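Local structure of exopolyphosphatase (Aquifex aeolicus, 1T6C) at residues 172-177 against 274-279; 176-181 against 186-191. The protein probably hydrolyses phosphoanhydride bonds, as expected of a Ppx/GppA-family phosphatase with an actin-like fold, and binds a calcium ion. One frame throughout, in Å; residues are numbered along the deposited sequence. Where two conformers were deposited one is given.

Contact 1: residues 172-177 against 274-279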
loop_
_atom_site.group_PDB
_atom_site.type_symbol
_atom_site.label_atom_id
_atom_site.label_comp_id
_atom_site.label_asym_id
_atom_site.label_seq_id
_atom_site.Cartn_x
_atom_site.Cartn_y
_atom_site.Cartn_z
ATOM N N ASN A 172 12.471 2.530 8.469
ATOM C CA ASN A 172 13.010 2.235 9.794
ATOM C C ASN A 172 13.887 1.000 9.789
ATOM O O ASN A 172 14.964 0.989 10.397
ATOM C CB ASN A 172 11.869 2.143 10.805
ATOM C CG ASN A 172 12.319 1.854 12.206
ATOM O OD1 ASN A 172 13.349 2.341 12.680
ATOM N ND2 ASN A 172 11.510 1.081 12.902
ATOM N N LEU A 173 13.486 -0.057 9.095
ATOM C CA LEU A 173 14.324 -1.257 9.052
ATOM C C LEU A 173 15.678 -0.973 8.418
ATOM O O LEU A 173 16.714 -1.444 8.895
ATOM C CB LEU A 173 13.658 -2.376 8.270
ATOM C CG LEU A 173 12.358 -2.955 8.813
ATOM C CD1 LEU A 173 11.971 -4.217 8.102
ATOM C CD2 LEU A 173 12.442 -3.121 10.298
ATOM N N THR A 174 15.664 -0.184 7.355
ATOM C CA THR A 174 16.906 0.202 6.659
ATOM C C THR A 174 17.823 1.007 7.566
ATOM O O THR A 174 18.993 0.717 7.684
ATOM C CB THR A 174 16.551 0.973 5.359
ATOM O OG1 THR A 174 15.807 0.097 4.514
ATOM C CG2 THR A 174 17.778 1.316 4.567
ATOM N N GLU A 175 17.267 2.001 8.228
ATOM C CA GLU A 175 18.115 2.796 9.117
ATOM C C GLU A 175 18.645 1.965 10.281
ATOM O O GLU A 175 19.782 2.124 10.738
ATOM C CB GLU A 175 17.329 3.953 9.688
ATOM C CG GLU A 175 18.198 4.922 10.516
ATOM C CD GLU A 175 18.399 4.528 11.995
ATOM O OE1 GLU A 175 17.562 3.818 12.593
ATOM O OE2 GLU A 175 19.442 4.914 12.570
ATOM N N THR A 176 17.808 1.097 10.806
ATOM C CA THR A 176 18.141 0.341 11.999
ATOM C C THR A 176 19.245 -0.658 11.737
ATOM O O THR A 176 20.205 -0.769 12.521
ATOM C CB THR A 176 16.881 -0.407 12.506
ATOM O OG1 THR A 176 15.911 0.530 13.018
ATOM C CG2 THR A 176 17.242 -1.358 13.631
ATOM N N PHE A 177 19.092 -1.430 10.662
ATOM C CA PHE A 177 20.002 -2.560 10.412
ATOM C C PHE A 177 21.124 -2.271 9.423
ATOM O O PHE A 177 22.211 -2.836 9.555
ATOM C CB PHE A 177 19.187 -3.759 9.907
ATOM C CG PHE A 177 18.266 -4.314 10.941
ATOM C CD1 PHE A 177 18.788 -4.938 12.066
ATOM C CD2 PHE A 177 16.883 -4.237 10.798
ATOM C CE1 PHE A 177 17.954 -5.419 13.059
ATOM C CE2 PHE A 177 16.068 -4.707 11.783
ATOM C CZ PHE A 177 16.603 -5.310 12.919
ATOM N N ILE A 274 14.339 -0.428 -0.963
ATOM C CA ILE A 274 13.770 -1.578 -1.664
ATOM C C ILE A 274 14.337 -2.872 -1.139
ATOM O O ILE A 274 13.590 -3.851 -1.078
ATOM C CB ILE A 274 13.909 -1.463 -3.211
ATOM C CG1 ILE A 274 12.989 -2.509 -3.861
ATOM C CG2 ILE A 274 15.361 -1.533 -3.658
ATOM C CD1 ILE A 274 12.940 -2.357 -5.353
ATOM N N LEU A 275 15.602 -2.911 -0.709
ATOM C CA LEU A 275 16.173 -4.190 -0.253
ATOM C C LEU A 275 15.422 -4.734 0.979
ATOM O O LEU A 275 15.063 -5.913 1.056
ATOM C CB LEU A 275 17.673 -4.027 0.049
ATOM C CG LEU A 275 18.389 -5.312 0.460
ATOM C CD1 LEU A 275 18.427 -6.318 -0.706
ATOM C CD2 LEU A 275 19.793 -5.002 0.978
ATOM N N ALA A 276 15.148 -3.878 1.938
ATOM C CA ALA A 276 14.375 -4.225 3.128
ATOM C C ALA A 276 13.009 -4.711 2.758
ATOM O O ALA A 276 12.512 -5.688 3.344
ATOM C CB ALA A 276 14.267 -3.017 4.111
ATOM N N GLY A 277 12.370 -4.055 1.790
ATOM C CA GLY A 277 11.079 -4.499 1.312
ATOM C C GLY A 277 11.142 -5.897 0.753
ATOM O O GLY A 277 10.287 -6.718 1.032
ATOM N N ILE A 278 12.135 -6.152 -0.091
ATOM C CA ILE A 278 12.263 -7.478 -0.699
ATOM C C ILE A 278 12.442 -8.511 0.403
ATOM O O ILE A 278 11.847 -9.589 0.344
ATOM C CB ILE A 278 13.433 -7.518 -1.677
ATOM C CG1 ILE A 278 13.185 -6.600 -2.862
ATOM C CG2 ILE A 278 13.619 -8.935 -2.209
ATOM C CD1 ILE A 278 14.446 -6.359 -3.680
ATOM N N GLY A 279 13.213 -8.201 1.430
ATOM C CA GLY A 279 13.455 -9.118 2.540
ATOM C C GLY A 279 12.214 -9.510 3.313
ATOM O O GLY A 279 12.073 -10.682 3.725
HETATM O O HOH W 1 16.926 -1.341 2.308
#
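Thr174 and Ala276 bring helix 170-177 and helix 274-288 together, with the hydroxyl oxygen OG1 of Thr174 3.5 Å from the methyl CB of Ala276. The same methyl faces the start of the Leu173 side chain, Leu173 CB lying 4.3 Å from Ala276 CB, so a single small group is received between two consecutive residues. Alanine suits this place because the backbones come close: Thr174 CA and Ala276 CA are 6.2 Å apart. Beside the methyl contact a water bridges the helices, donating to Thr174 OG1 at 2.9 Å and accepting from Ala276 N at 3.1 Å. First-turn amides such as this have no carbonyl of their own helix to bond, and here a water serves as an acceptor.

Both helices belong to the half of the actin-like fold built round the sheet of strands 139-146, 149-156 and 159-166, helix 170-177 following the last of these. The side chain of Leu173 stays about 12 Å from the bound calcium ion, so the contact is packing near the site and not part of it.

What positions the hydroxyl is its own helix. With OG1 beside the backbone N and CG2 anti to it (chi1 -62°), this buried oxygen both accepts a bond, from the water, and gives one, to Ile170 O. Thr176 bonds back likewise, its OG1 2.8 Å from Asn172 O. It approaches 41° out of the carbonyl plane, while Thr176 N reaches the same oxygen from the opposite face. Threonine thus pairs its hydroxyl with the helix backbone and keeps a methyl for packing: Thr176 CG2 sits over the centre of the Phe177 ring. Beyond CB, the Leu173 side chain reaches Phe191 and Phe194 of helix 185-199.

Contact 2: residues 176-181 against 186-191; sequences TFFKQD and EEVKRF
Phe177 and Glu187 meet where two consecutive helices, 170-177 and 185-199, are joined by a short loop that turns the chain back on itself. On the face away from Thr176, the Phe177 ring receives Phe191 CA in a CH-pi contact, 3.8 Å from the centroid and 10° off the normal. The Phe191 ring presents its edge to Phe177 CD2 and one face to Phe178 CZ; this second pair is oblique, planes at 55°. Glutamate suits its place at Glu187 because its chain, extended beyond CG, carries the carboxylate into the loop. There Glu187 OE1 accepts from Gln180 N at 3.3 Å through its syn lone pair, nearly straight (167°). Glu187 OE2 takes a weak bond from Lys179 N at 3.2 Å. A water joins Phe177 O to Arg190 NE. With an alanine at Phe177, the backbone of Phe191 and the methyl of Thr176 would probably lose the ring that separates them, opening a gap between the helices. Glu187 OE1 also binds the amide of Thr184, consistent with one half of a capping box, Thr184 at the N-cap and Glu187 third in the helix, within a helix-loop-helix connection.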
loop_
_atom_site.group_PDB
_atom_site.type_symbol
_atom_site.label_atom_id
_atom_site.label_comp_id
_atom_site.label_asym_id
_atom_site.label_seq_id
_atom_site.Cartn_x
_atom_site.Cartn_y
_atom_site.Cartn_z
ATOM N N THR A 176 17.808 1.097 10.806
ATOM C CA THR A 176 18.141 0.341 11.999
ATOM C C THR A 176 19.245 -0.658 11.737
ATOM O O THR A 176 20.205 -0.769 12.521
ATOM C CB THR A 176 16.881 -0.407 12.506
ATOM O OG1 THR A 176 15.911 0.530 13.018
ATOM C CG2 THR A 176 17.242 -1.358 13.631
ATOM N N PHE A 177 19.092 -1.430 10.662
ATOM C CA PHE A 177 20.002 -2.560 10.412
ATOM C C PHE A 177 21.124 -2.271 9.423
ATOM O O PHE A 177 22.211 -2.836 9.555
ATOM C CB PHE A 177 19.187 -3.759 9.907
ATOM C CG PHE A 177 18.266 -4.314 10.941
ATOM C CD1 PHE A 177 18.788 -4.938 12.066
ATOM C CD2 PHE A 177 16.883 -4.237 10.798
ATOM C CE1 PHE A 177 17.954 -5.419 13.059
ATOM C CE2 PHE A 177 16.068 -4.707 11.783
ATOM C CZ PHE A 177 16.603 -5.310 12.919
ATOM N N PHE A 178 20.835 -1.463 8.414
ATOM C CA PHE A 178 21.730 -1.291 7.272
ATOM C C PHE A 178 22.547 -0.035 7.475
ATOM O O PHE A 178 22.288 0.998 6.871
ATOM C CB PHE A 178 20.975 -1.282 5.945
ATOM C CG PHE A 178 20.142 -2.524 5.669
ATOM C CD1 PHE A 178 20.335 -3.733 6.348
ATOM C CD2 PHE A 178 19.171 -2.491 4.666
ATOM C CE1 PHE A 178 19.565 -4.842 6.049
ATOM C CE2 PHE A 178 18.396 -3.644 4.358
ATOM C CZ PHE A 178 18.610 -4.796 5.041
ATOM N N LYS A 179 23.569 -0.146 8.314
ATOM C CA LYS A 179 24.418 1.010 8.577
ATOM C C LYS A 179 25.345 1.307 7.392
ATOM O O LYS A 179 25.717 2.461 7.209
ATOM C CB LYS A 179 25.238 0.856 9.856
ATOM C CG LYS A 179 24.443 0.436 11.100
ATOM C CD LYS A 179 23.409 1.445 11.467
ATOM C CE LYS A 179 22.722 1.070 12.777
ATOM N NZ LYS A 179 21.594 2.002 13.089
ATOM N N GLN A 180 25.695 0.280 6.613
ATOM C CA GLN A 180 26.413 0.463 5.342
ATOM C C GLN A 180 25.448 0.441 4.164
ATOM O O GLN A 180 24.352 -0.124 4.246
ATOM C CB GLN A 180 27.470 -0.616 5.175
ATOM C CG GLN A 180 28.492 -0.627 6.299
ATOM C CD GLN A 180 29.744 0.093 5.921
ATOM O OE1 GLN A 180 29.794 1.324 5.947
ATOM N NE2 GLN A 180 30.763 -0.667 5.533
ATOM N N ASP A 181 25.872 1.052 3.063
ATOM C CA ASP A 181 25.072 1.094 1.851
ATOM C C ASP A 181 25.874 0.554 0.678
ATOM O O ASP A 181 26.750 1.257 0.177
ATOM C CB ASP A 181 24.645 2.530 1.600
ATOM C CG ASP A 181 23.780 2.682 0.386
ATOM O OD1 ASP A 181 23.422 1.676 -0.281
ATOM O OD2 ASP A 181 23.366 3.804 0.045
ATOM N N GLU A 186 26.617 -9.281 7.714
ATOM C CA GLU A 186 26.135 -9.377 9.099
ATOM C C GLU A 186 24.907 -8.553 9.395
ATOM O O GLU A 186 24.068 -8.929 10.232
ATOM C CB GLU A 186 27.237 -8.985 10.086
ATOM C CG GLU A 186 28.311 -10.059 10.217
ATOM C CD GLU A 186 27.774 -11.313 10.909
ATOM O OE1 GLU A 186 27.697 -11.287 12.166
ATOM O OE2 GLU A 186 27.385 -12.296 10.206
ATOM N N GLU A 187 24.856 -7.370 8.810
ATOM C CA GLU A 187 23.680 -6.520 8.901
ATOM C C GLU A 187 22.461 -7.144 8.271
ATOM O O GLU A 187 21.362 -7.122 8.841
ATOM C CB GLU A 187 23.960 -5.166 8.261
ATOM C CG GLU A 187 24.927 -4.355 9.088
ATOM C CD GLU A 187 25.364 -3.064 8.450
ATOM O OE1 GLU A 187 25.265 -2.907 7.212
ATOM O OE2 GLU A 187 25.817 -2.171 9.218
ATOM N N VAL A 188 22.646 -7.782 7.138
ATOM C CA VAL A 188 21.567 -8.550 6.516
ATOM C C VAL A 188 21.095 -9.692 7.438
ATOM O O VAL A 188 19.906 -9.947 7.609
ATOM C CB VAL A 188 22.016 -9.092 5.130
ATOM C CG1 VAL A 188 21.061 -10.109 4.612
ATOM C CG2 VAL A 188 22.145 -7.956 4.132
ATOM N N LYS A 189 22.040 -10.355 8.085
ATOM C CA LYS A 189 21.720 -11.449 8.997
ATOM C C LYS A 189 20.879 -10.940 10.152
ATOM O O LYS A 189 19.894 -11.562 10.526
ATOM C CB LYS A 189 23.020 -12.071 9.502
ATOM C CG LYS A 189 22.885 -13.136 10.538
ATOM C CD LYS A 189 24.157 -13.145 11.465
ATOM C CE LYS A 189 24.174 -11.997 12.417
ATOM N NZ LYS A 189 25.327 -12.105 13.389
ATOM N N ARG A 190 21.292 -9.835 10.761
ATOM C CA ARG A 190 20.523 -9.293 11.867
ATOM C C ARG A 190 19.085 -8.902 11.464
ATOM O O ARG A 190 18.134 -9.082 12.231
ATOM C CB ARG A 190 21.208 -8.093 12.452
ATOM C CG ARG A 190 22.436 -8.434 13.262
ATOM C CD ARG A 190 23.017 -7.223 13.970
ATOM N NE ARG A 190 23.896 -6.375 13.156
ATOM C CZ ARG A 190 25.170 -6.646 12.911
ATOM N NH1 ARG A 190 25.913 -5.817 12.183
ATOM N NH2 ARG A 190 25.711 -7.744 13.378
ATOM N N PHE A 191 18.984 -8.274 10.296
ATOM C CA PHE A 191 17.701 -7.902 9.700
ATOM C C PHE A 191 16.813 -9.150 9.579
ATOM O O PHE A 191 15.654 -9.138 10.011
ATOM C CB PHE A 191 17.985 -7.238 8.354
ATOM C CG PHE A 191 16.845 -7.193 7.394
ATOM C CD1 PHE A 191 15.872 -6.212 7.487
ATOM C CD2 PHE A 191 16.789 -8.079 6.315
ATOM C CE1 PHE A 191 14.854 -6.167 6.569
ATOM C CE2 PHE A 191 15.787 -8.001 5.386
ATOM C CZ PHE A 191 14.820 -7.057 5.516
HETATM O O HOH W 2 22.729 -4.131 11.927
#

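Overall arrangement
Along the chain the order is 172-177, 176-181, 186-191 and, after a long interval, 274-279. The two contacts overlap at Thr176 and Phe177, and their centres lie 8 Å apart. Contact 2 is local, folding helix 185-199 against its predecessor, whereas contact 1 ties that predecessor to helix 274-288. Phe191 stands at the junction, packed on both other helices: its CE1 is 3.8 Å from Leu173 CD1, and its CZ is 3.5 Å from Ala276 O. Contact 1 is buried, while contact 2 lies farther from the chain's centre and is partly exposed, away from the calcium site. Residues far apart in sequence, 172-191 and 274-279, are thus drawn into one helical cluster in the same half of the actin-like fold.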